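Local coordinates for protein transcription factor cep-1 (Caenorhabditis elegans, PDB 1T4W) that activates transcription from the DNA consensus sequence recognised by p53, promotes apoptosis after genotoxic stress and supports meiotic chromosome segregation, at residues M4-L9 and V39-K44; V43-D48 and V129-D134; R59-K64 and P78-M83. All blocks are in the same frame, centred on the assembly; numbering follows the deposited sequence.

How the contacts relate
From the N terminus, strand 3-8 pairs with strand 39-46 in contact 1, closing a loop that carries strands 19-23 and 29-33 of the other sheet of the domain. Contact 2 starts where contact 1 leaves off: the two share Val43 and Lys44, and the opposite edge of strand 39-46 takes up strand 130-137, so three neighbouring strands of one sheet are assembled. Contact 3 lies inside the long loop closed by contact 2 and follows contact 1 in series; it ties strand 57-65, in the larger sheet, to the loop 78-83 near the zinc site. Contacts 2 and 3 meet across the sandwich, where Phe133 CZ packs 3.6 Å from Ile60 CD1.

Contact 1 (M4-L9 and V39-K44); sequences MEIDVL and VPIQVK
Ile41 lies between Ile6 and Val8 at the apolar centre, its CG2 branch 3.7 Å from Ile6 CG1 and its CD1 4.0 Å from Val8 CG1. Ile6 holds CG1 opposite its own backbone N (chi1 176°), which carries the branch across to Ile41 and on to Val43 CG2; beta-branched residues suit such extended backbone. At one end Met4 SD reaches Val43 CG1 at 3.8 Å. An alanine in place of Ile41 would probably leave Ile6 CG1 and Val8 CG1 without their apolar neighbour and open a gap in the packing beside the sheet. Farther out, Leu9 lays CB on Pro40 CB and presses CD1 against the Gln42 amide, 3.4 Å from Gln42 CD. Four backbone hydrogen bonds join the strands, Glu5 with Lys44 and Asp7 with Gln42 bonding both ways; just past the strand end Leu9 N bonds to Pro40 O at 2.7 Å. At the polar edge a water donates to Asp7 OD2 and, at 2.7 Å, to Gln42 O. Lys29 draws the acidic ends the other way, forming salt bridges with Glu5 OE1 and Asp7 OD1. Paired antiparallel, strand 3-8 forms the edge of the four-stranded sheet in the p53-like beta sandwich, its Met4 and Ile6 packing on strand 166-177.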
loop_
_atom_site.group_PDB
_atom_site.type_symbol
_atom_site.label_atom_id
_atom_site.label_comp_id
_atom_site.label_asym_id
_atom_site.label_seq_id
_atom_site.Cartn_x
_atom_site.Cartn_y
_atom_site.Cartn_z
ATOM N N MET A 4 14.274 -2.905 -2.548
ATOM C CA MET A 4 13.016 -3.387 -1.994
ATOM C C MET A 4 11.918 -3.195 -3.022
ATOM O O MET A 4 11.933 -2.236 -3.794
ATOM C CB MET A 4 12.647 -2.680 -0.683
ATOM C CG MET A 4 11.335 -3.233 -0.054
ATOM S SD MET A 4 11.058 -2.775 1.695
ATOM C CE MET A 4 11.108 -1.109 1.550
ATOM N N GLU A 5 10.985 -4.135 -3.057
ATOM C CA GLU A 5 9.879 -4.070 -3.997
ATOM C C GLU A 5 8.609 -4.472 -3.300
ATOM O O GLU A 5 8.642 -5.302 -2.389
ATOM C CB GLU A 5 10.074 -5.051 -5.157
ATOM C CG GLU A 5 11.242 -4.762 -6.086
ATOM C CD GLU A 5 11.018 -3.528 -6.927
ATOM O OE1 GLU A 5 9.883 -3.333 -7.416
ATOM O OE2 GLU A 5 11.979 -2.757 -7.110
ATOM N N ILE A 6 7.495 -3.867 -3.709
ATOM C CA ILE A 6 6.214 -4.264 -3.169
ATOM C C ILE A 6 5.395 -4.710 -4.392
ATOM O O ILE A 6 5.441 -4.078 -5.433
ATOM C CB ILE A 6 5.515 -3.125 -2.379
ATOM C CG1 ILE A 6 4.134 -3.610 -1.940
ATOM C CG2 ILE A 6 5.463 -1.827 -3.205
ATOM C CD1 ILE A 6 3.431 -2.737 -0.914
ATOM N N ASP A 7 4.690 -5.833 -4.281
ATOM C CA ASP A 7 3.892 -6.335 -5.395
ATOM C C ASP A 7 2.693 -7.096 -4.865
ATOM O O ASP A 7 2.651 -7.453 -3.694
ATOM C CB ASP A 7 4.708 -7.309 -6.253
ATOM C CG ASP A 7 5.815 -6.640 -7.013
ATOM O OD1 ASP A 7 5.529 -6.023 -8.064
ATOM O OD2 ASP A 7 6.975 -6.737 -6.545
ATOM N N VAL A 8 1.708 -7.355 -5.715
ATOM C CA VAL A 8 0.592 -8.170 -5.243
ATOM C C VAL A 8 1.020 -9.601 -5.610
ATOM O O VAL A 8 1.910 -9.784 -6.427
ATOM C CB VAL A 8 -0.737 -7.836 -5.962
ATOM C CG1 VAL A 8 -1.124 -6.366 -5.710
ATOM C CG2 VAL A 8 -0.602 -8.138 -7.454
ATOM N N LEU A 9 0.421 -10.606 -4.987
ATOM C CA LEU A 9 0.746 -11.989 -5.320
ATOM C C LEU A 9 0.033 -12.272 -6.644
ATOM O O LEU A 9 -1.140 -12.614 -6.656
ATOM C CB LEU A 9 0.231 -12.923 -4.230
ATOM C CG LEU A 9 0.542 -14.414 -4.351
ATOM C CD1 LEU A 9 2.051 -14.621 -4.528
ATOM C CD2 LEU A 9 0.046 -15.128 -3.098
ATOM N N VAL A 39 -6.421 -8.220 -0.480
ATOM C CA VAL A 39 -5.444 -8.097 -1.550
ATOM C C VAL A 39 -4.138 -8.702 -1.016
ATOM O O VAL A 39 -3.587 -8.235 -0.025
ATOM C CB VAL A 39 -5.185 -6.632 -1.945
ATOM C CG1 VAL A 39 -4.197 -6.585 -3.097
ATOM C CG2 VAL A 39 -6.489 -5.937 -2.320
ATOM N N PRO A 40 -3.637 -9.751 -1.679
ATOM C CA PRO A 40 -2.398 -10.440 -1.290
ATOM C C PRO A 40 -1.143 -9.662 -1.699
ATOM O O PRO A 40 -0.834 -9.528 -2.879
ATOM C CB PRO A 40 -2.516 -11.794 -1.998
ATOM C CG PRO A 40 -3.249 -11.432 -3.278
ATOM C CD PRO A 40 -4.299 -10.417 -2.827
ATOM N N ILE A 41 -0.438 -9.138 -0.707
ATOM C CA ILE A 41 0.775 -8.356 -0.942
ATOM C C ILE A 41 2.031 -9.148 -0.562
ATOM O O ILE A 41 2.031 -9.952 0.385
ATOM C CB ILE A 41 0.810 -7.057 -0.077
ATOM C CG1 ILE A 41 -0.416 -6.172 -0.359
ATOM C CG2 ILE A 41 2.155 -6.295 -0.306
ATOM C CD1 ILE A 41 -0.492 -5.616 -1.801
ATOM N N GLN A 42 3.094 -8.928 -1.316
ATOM C CA GLN A 42 4.373 -9.551 -0.989
ATOM C C GLN A 42 5.420 -8.450 -1.036
ATOM O O GLN A 42 5.583 -7.807 -2.068
ATOM C CB GLN A 42 4.757 -10.617 -2.011
ATOM C CG GLN A 42 3.780 -11.775 -2.082
ATOM C CD GLN A 42 4.412 -13.004 -2.701
ATOM O OE1 GLN A 42 5.010 -12.932 -3.779
ATOM N NE2 GLN A 42 4.290 -14.139 -2.018
ATOM N N VAL A 43 6.099 -8.211 0.080
ATOM C CA VAL A 43 7.160 -7.201 0.108
ATOM C C VAL A 43 8.496 -7.964 0.147
ATOM O O VAL A 43 8.691 -8.826 0.993
ATOM C CB VAL A 43 7.050 -6.280 1.353
ATOM C CG1 VAL A 43 8.235 -5.272 1.375
ATOM C CG2 VAL A 43 5.697 -5.517 1.327
ATOM N N LYS A 44 9.405 -7.654 -0.773
ATOM C CA LYS A 44 10.684 -8.352 -0.813
ATOM C C LYS A 44 11.832 -7.358 -0.802
ATOM O O LYS A 44 11.686 -6.216 -1.257
ATOM C CB LYS A 44 10.773 -9.224 -2.081
ATOM C CG LYS A 44 9.785 -10.400 -2.119
ATOM C CD LYS A 44 9.828 -11.080 -3.484
ATOM C CE LYS A 44 8.982 -12.362 -3.528
ATOM N NZ LYS A 44 9.105 -13.061 -4.857
HETATM O O HOH W 1 7.245 -8.226 -4.105
#

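Contact 2 (V43-D48 and V129-D134); sequences VKWKLD and VQANFD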
loop_
_atom_site.group_PDB
_atom_site.type_symbol
_atom_site.label_atom_id
_atom_site.label_comp_id
_atom_site.label_asym_id
_atom_site.label_seq_id
_atom_site.Cartn_x
_atom_site.Cartn_y
_atom_site.Cartn_z
ATOM N N VAL A 43 6.099 -8.211 0.080
ATOM C CA VAL A 43 7.160 -7.201 0.108
ATOM C C VAL A 43 8.496 -7.964 0.147
ATOM O O VAL A 43 8.691 -8.826 0.993
ATOM C CB VAL A 43 7.050 -6.280 1.353
ATOM C CG1 VAL A 43 8.235 -5.272 1.375
ATOM C CG2 VAL A 43 5.697 -5.517 1.327
ATOM N N LYS A 44 9.405 -7.654 -0.773
ATOM C CA LYS A 44 10.684 -8.352 -0.813
ATOM C C LYS A 44 11.832 -7.358 -0.802
ATOM O O LYS A 44 11.686 -6.216 -1.257
ATOM C CB LYS A 44 10.773 -9.224 -2.081
ATOM C CG LYS A 44 9.785 -10.400 -2.119
ATOM C CD LYS A 44 9.828 -11.080 -3.484
ATOM C CE LYS A 44 8.982 -12.362 -3.528
ATOM N NZ LYS A 44 9.105 -13.061 -4.857
ATOM N N TRP A 45 12.974 -7.778 -0.272
ATOM C CA TRP A 45 14.133 -6.901 -0.258
ATOM C C TRP A 45 15.451 -7.659 -0.174
ATOM O O TRP A 45 15.483 -8.838 0.168
ATOM C CB TRP A 45 14.054 -5.895 0.908
ATOM C CG TRP A 45 13.951 -6.508 2.289
ATOM C CD1 TRP A 45 14.987 -6.863 3.118
ATOM C CD2 TRP A 45 12.747 -6.895 2.970
ATOM N NE1 TRP A 45 14.503 -7.448 4.266
ATOM C CE2 TRP A 45 13.133 -7.485 4.202
ATOM C CE3 TRP A 45 11.381 -6.803 2.655
ATOM C CZ2 TRP A 45 12.202 -7.982 5.123
ATOM C CZ3 TRP A 45 10.448 -7.298 3.567
ATOM C CH2 TRP A 45 10.866 -7.883 4.794
ATOM N N LYS A 46 16.525 -6.959 -0.525
ATOM C CA LYS A 46 17.874 -7.478 -0.427
ATOM C C LYS A 46 18.650 -6.418 0.364
ATOM O O LYS A 46 18.607 -5.225 0.047
ATOM C CB LYS A 46 18.521 -7.664 -1.789
ATOM C CG LYS A 46 19.900 -8.297 -1.661
ATOM C CD LYS A 46 20.918 -7.535 -2.478
ATOM C CE LYS A 46 22.342 -7.916 -2.087
ATOM N NZ LYS A 46 23.341 -7.147 -2.884
ATOM N N LEU A 47 19.341 -6.859 1.404
ATOM C CA LEU A 47 20.092 -5.947 2.251
ATOM C C LEU A 47 21.581 -5.939 1.995
ATOM O O LEU A 47 22.140 -6.881 1.445
ATOM C CB LEU A 47 19.856 -6.287 3.715
ATOM C CG LEU A 47 18.452 -5.966 4.219
ATOM C CD1 LEU A 47 18.296 -6.459 5.647
ATOM C CD2 LEU A 47 18.221 -4.468 4.121
ATOM N N ASP A 48 22.219 -4.853 2.404
ATOM C CA ASP A 48 23.649 -4.725 2.245
ATOM C C ASP A 48 24.344 -5.429 3.399
ATOM O O ASP A 48 23.724 -6.150 4.188
ATOM C CB ASP A 48 24.055 -3.250 2.192
ATOM C CG ASP A 48 23.345 -2.410 3.236
ATOM O OD1 ASP A 48 22.123 -2.175 3.093
ATOM O OD2 ASP A 48 24.008 -1.992 4.206
ATOM N N VAL A 129 13.703 -11.555 4.721
ATOM C CA VAL A 129 13.892 -10.847 3.451
ATOM C C VAL A 129 12.573 -10.720 2.680
ATOM O O VAL A 129 12.553 -10.315 1.518
ATOM C CB VAL A 129 14.927 -11.562 2.553
ATOM C CG1 VAL A 129 16.319 -11.541 3.218
ATOM C CG2 VAL A 129 14.480 -13.017 2.312
ATOM N N GLN A 130 11.470 -11.076 3.324
ATOM C CA GLN A 130 10.177 -10.970 2.658
ATOM C C GLN A 130 9.083 -10.818 3.682
ATOM O O GLN A 130 9.221 -11.226 4.830
ATOM C CB GLN A 130 9.894 -12.221 1.802
ATOM C CG GLN A 130 8.639 -12.117 0.906
ATOM C CD GLN A 130 8.582 -13.215 -0.157
ATOM O OE1 GLN A 130 9.604 -13.582 -0.712
ATOM N NE2 GLN A 130 7.384 -13.722 -0.454
ATOM N N ALA A 131 7.993 -10.183 3.285
ATOM C CA ALA A 131 6.880 -10.069 4.197
ATOM C C ALA A 131 5.644 -10.285 3.357
ATOM O O ALA A 131 5.460 -9.622 2.333
ATOM C CB ALA A 131 6.839 -8.692 4.851
ATOM N N ASN A 132 4.808 -11.212 3.801
ATOM C CA ASN A 132 3.553 -11.525 3.137
ATOM C C ASN A 132 2.384 -11.180 4.038
ATOM O O ASN A 132 2.443 -11.355 5.263
ATOM C CB ASN A 132 3.492 -13.014 2.794
ATOM C CG ASN A 132 4.593 -13.428 1.850
ATOM O OD1 ASN A 132 4.901 -12.717 0.899
ATOM N ND2 ASN A 132 5.188 -14.587 2.099
ATOM N N PHE A 133 1.322 -10.667 3.433
ATOM C CA PHE A 133 0.110 -10.336 4.178
ATOM C C PHE A 133 -0.953 -9.848 3.210
ATOM O O PHE A 133 -0.657 -9.491 2.062
ATOM C CB PHE A 133 0.386 -9.234 5.225
ATOM C CG PHE A 133 0.971 -7.964 4.640
ATOM C CD1 PHE A 133 0.142 -6.951 4.143
ATOM C CD2 PHE A 133 2.348 -7.804 4.541
ATOM C CE1 PHE A 133 0.680 -5.791 3.546
ATOM C CE2 PHE A 133 2.904 -6.646 3.944
ATOM C CZ PHE A 133 2.058 -5.636 3.444
ATOM N N ASP A 134 -2.194 -9.857 3.668
ATOM C CA ASP A 134 -3.255 -9.315 2.852
ATOM C C ASP A 134 -3.557 -7.944 3.382
ATOM O O ASP A 134 -3.447 -7.704 4.584
ATOM C CB ASP A 134 -4.534 -10.115 2.962
ATOM C CG ASP A 134 -4.415 -11.467 2.337
ATOM O OD1 ASP A 134 -3.797 -11.553 1.257
ATOM O OD2 ASP A 134 -4.945 -12.425 2.927
#
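Val43 and Ala131 form an antiparallel hydrogen-bonded pair: Val43 N meets Ala131 O at 2.7 Å with an almost straight N-H...O angle of 178°, and Ala131 N returns a bond to Val43 O. A third backbone bond, from Trp45 N to Val129 O, is longer at 3.1 Å. Val43 O and Val129 O also receive CA-H groups, Gln130 CA lying 3.1 Å from Val43 O.

Aromatic contacts come from Trp45. Its chi1 of 58° sets CG between the backbone N and carbonyl carbon, swinging the indole over the opposite chain. One face lies on the Val129-Gln130 peptide, and Val129 CA makes a CH-pi contact 3.8 Å from the centroid of the five-membered ring. A weak hydrogen bond from Trp45 NE1 to Ala128 O meets the polar edge of the indole. Alanine suits position 131, where its small CB fits 4.1 Å from Trp45 CZ3.

The apolar group continues with Val43 CG2, 4.0 Å from Phe133 CE2. Polar side chains occupy the other face. There the extended chains of Lys44 and Gln130 run side by side, methylenes against amide, Lys44 CE coming 3.1 Å from Gln130 OE1. Gln130 NE2 donates within its own amide plane to a lone pair of Asn132 OD1, which should limit rotation of the amide.

Polar residues outward, with Val43, Ala131 and Phe133 packed inward on strand 57-65, give the two-faced pattern of a beta sandwich, here the immunoglobulin-like scaffold of the p53-family DNA-binding domain.

Contact 3 (R59-K64 and P78-M83); sequences RIRFVK and PRSDVM
Lys64 lies along the loop 78-83, touching it at several points. CB lies 4.2 Å from Val82 CG2, and CG, wedged on the side between N and C (chi1 67°), passes Ser80 O. Beyond CD the chain bends at its last torsion (chi4 -58°), bringing CE near Asp81 O and letting NZ donate to that oxygen at 2.9 Å from above the carbonyl plane. A lysine suits this partly exposed margin: its methylenes pack while its ammonium serves a backbone carbonyl.

Two backbone bonds flank the single bridge between Val63 and Asp81: Lys64 N to Ser80 O, and Val82 N to Phe62 O at 3.1 Å. The loop is thus fastened to strand 57-65 of the p53-like sandwich shortly before the zinc ligands Cys85 and, in helix 86-90, His88. The side chain of Val82 is about 9 Å from the zinc ion. Val82 CG2 meets Phe62 CD2 at 3.7 Å, an apolar patch to which Phe100 and Met153 add.

Arg61 forms the buried salt bridge, NH1 to Asp81 OD1 at 2.6 Å. Asp81 OD1 sits at the guanidinium edge, near its plane, and takes the N-H on its syn side but out of the carboxylate plane, the two groups turned 67° apart. Val63 CG1 lies over one face of the guanidinium, 3.5 Å above its plane. NH2 bonds to Ile75 O and Asn77 O, while a water accepts from Arg61 NE and Phe62 N, so the group is gripped along several N-H directions. Ser80 OG, 3.3 Å from Val63 CB, hydrogen-bonds to Ala74 O, and Asp81 OD2 accepts from Ser118 N.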
loop_
_atom_site.group_PDB
_atom_site.type_symbol
_atom_site.label_atom_id
_atom_site.label_comp_id
_atom_site.label_asym_id
_atom_site.label_seq_id
_atom_site.Cartn_x
_atom_site.Cartn_y
_atom_site.Cartn_z
ATOM N N ARG A 59 7.153 -0.740 8.053
ATOM C CA ARG A 59 6.012 0.137 8.270
ATOM C C ARG A 59 5.186 0.179 6.988
ATOM O O ARG A 59 5.735 0.239 5.882
ATOM C CB ARG A 59 6.475 1.550 8.659
ATOM C CG ARG A 59 6.892 1.686 10.123
ATOM C CD ARG A 59 7.381 3.123 10.463
ATOM N NE ARG A 59 8.626 3.487 9.771
ATOM C CZ ARG A 59 8.717 4.392 8.797
ATOM N NH1 ARG A 59 7.635 5.032 8.370
ATOM N NH2 ARG A 59 9.900 4.699 8.274
ATOM N N ILE A 60 3.869 0.147 7.143
ATOM C CA ILE A 60 2.943 0.163 6.013
ATOM C C ILE A 60 1.993 1.359 6.171
ATOM O O ILE A 60 1.329 1.492 7.192
ATOM C CB ILE A 60 2.097 -1.123 5.973
ATOM C CG1 ILE A 60 3.014 -2.350 5.921
ATOM C CG2 ILE A 60 1.161 -1.090 4.752
ATOM C CD1 ILE A 60 2.336 -3.629 6.380
ATOM N N ARG A 61 1.945 2.210 5.155
ATOM C CA ARG A 61 1.097 3.395 5.165
ATOM C C ARG A 61 0.238 3.467 3.911
ATOM O O ARG A 61 0.556 2.872 2.877
ATOM C CB ARG A 61 1.948 4.669 5.223
ATOM C CG ARG A 61 2.719 4.912 6.540
ATOM C CD ARG A 61 3.185 6.398 6.573
ATOM N NE ARG A 61 2.033 7.286 6.701
ATOM C CZ ARG A 61 2.039 8.589 6.453
ATOM N NH1 ARG A 61 0.921 9.287 6.614
ATOM N NH2 ARG A 61 3.148 9.195 6.029
ATOM N N PHE A 62 -0.854 4.211 4.011
ATOM C CA PHE A 62 -1.727 4.395 2.875
ATOM C C PHE A 62 -2.043 5.888 2.880
ATOM O O PHE A 62 -2.820 6.397 3.709
ATOM C CB PHE A 62 -2.974 3.516 2.990
ATOM C CG PHE A 62 -3.807 3.492 1.729
ATOM C CD1 PHE A 62 -3.239 3.081 0.515
ATOM C CD2 PHE A 62 -5.153 3.884 1.753
ATOM C CE1 PHE A 62 -3.985 3.054 -0.662
ATOM C CE2 PHE A 62 -5.926 3.866 0.582
ATOM C CZ PHE A 62 -5.344 3.449 -0.635
ATOM N N VAL A 63 -1.407 6.580 1.940
ATOM C CA VAL A 63 -1.492 8.032 1.834
ATOM C C VAL A 63 -2.002 8.561 0.496
ATOM O O VAL A 63 -2.171 7.809 -0.476
ATOM C CB VAL A 63 -0.087 8.651 2.075
ATOM C CG1 VAL A 63 0.538 8.025 3.320
ATOM C CG2 VAL A 63 0.831 8.428 0.849
ATOM N N LYS A 64 -2.243 9.868 0.456
ATOM C CA LYS A 64 -2.700 10.520 -0.768
ATOM C C LYS A 64 -1.725 11.627 -1.129
ATOM O O LYS A 64 -1.063 12.187 -0.260
ATOM C CB LYS A 64 -4.115 11.097 -0.599
ATOM C CG LYS A 64 -4.240 12.251 0.372
ATOM C CD LYS A 64 -5.713 12.569 0.609
ATOM C CE LYS A 64 -5.908 13.695 1.609
ATOM N NZ LYS A 64 -5.288 13.399 2.927
ATOM N N PRO A 78 3.422 12.800 8.090
ATOM C CA PRO A 78 2.416 12.193 8.967
ATOM C C PRO A 78 0.985 12.678 8.776
ATOM O O PRO A 78 0.050 12.068 9.292
ATOM C CB PRO A 78 2.957 12.481 10.367
ATOM C CG PRO A 78 3.690 13.762 10.196
ATOM C CD PRO A 78 4.394 13.595 8.860
ATOM N N ARG A 79 0.807 13.750 8.011
ATOM C CA ARG A 79 -0.533 14.290 7.797
ATOM C C ARG A 79 -1.168 13.886 6.467
ATOM O O ARG A 79 -2.240 14.373 6.124
ATOM C CB ARG A 79 -0.486 15.827 7.871
ATOM C CG ARG A 79 -0.176 16.400 9.267
ATOM C CD ARG A 79 0.249 17.868 9.165
ATOM N NE ARG A 79 1.365 18.048 8.229
ATOM C CZ ARG A 79 2.617 17.643 8.450
ATOM N NH1 ARG A 79 2.938 17.034 9.589
ATOM N NH2 ARG A 79 3.552 17.829 7.524
ATOM N N SER A 80 -0.542 12.988 5.718
ATOM C CA SER A 80 -1.100 12.648 4.407
ATOM C C SER A 80 -1.995 11.415 4.313
ATOM O O SER A 80 -2.297 10.959 3.213
ATOM C CB SER A 80 0.040 12.502 3.398
ATOM O OG SER A 80 0.803 11.355 3.728
ATOM N N ASP A 81 -2.424 10.859 5.438
ATOM C CA ASP A 81 -3.265 9.667 5.351
ATOM C C ASP A 81 -4.509 9.821 4.500
ATOM O O ASP A 81 -5.089 10.909 4.421
ATOM C CB ASP A 81 -3.740 9.224 6.732
ATOM C CG ASP A 81 -2.623 8.721 7.592
ATOM O OD1 ASP A 81 -1.535 8.443 7.047
ATOM O OD2 ASP A 81 -2.837 8.599 8.807
ATOM N N VAL A 82 -4.922 8.722 3.867
ATOM C CA VAL A 82 -6.178 8.725 3.126
ATOM C C VAL A 82 -7.146 8.579 4.298
ATOM O O VAL A 82 -6.944 7.708 5.156
ATOM C CB VAL A 82 -6.330 7.506 2.217
ATOM C CG1 VAL A 82 -7.701 7.535 1.551
ATOM C CG2 VAL A 82 -5.233 7.503 1.181
ATOM N N MET A 83 -8.169 9.429 4.353
ATOM C CA MET A 83 -9.110 9.425 5.473
ATOM C C MET A 83 -10.394 8.676 5.186
ATOM O O MET A 83 -11.048 8.902 4.172
ATOM C CB MET A 83 -9.459 10.862 5.866
ATOM C CG MET A 83 -8.255 11.745 6.165
ATOM S SD MET A 83 -7.190 11.059 7.461
ATOM C CE MET A 83 -8.228 11.196 8.916
HETATM O O HOH W 2 -0.806 5.894 6.322
HETATM O O HOH W 3 -4.935 5.798 5.237
#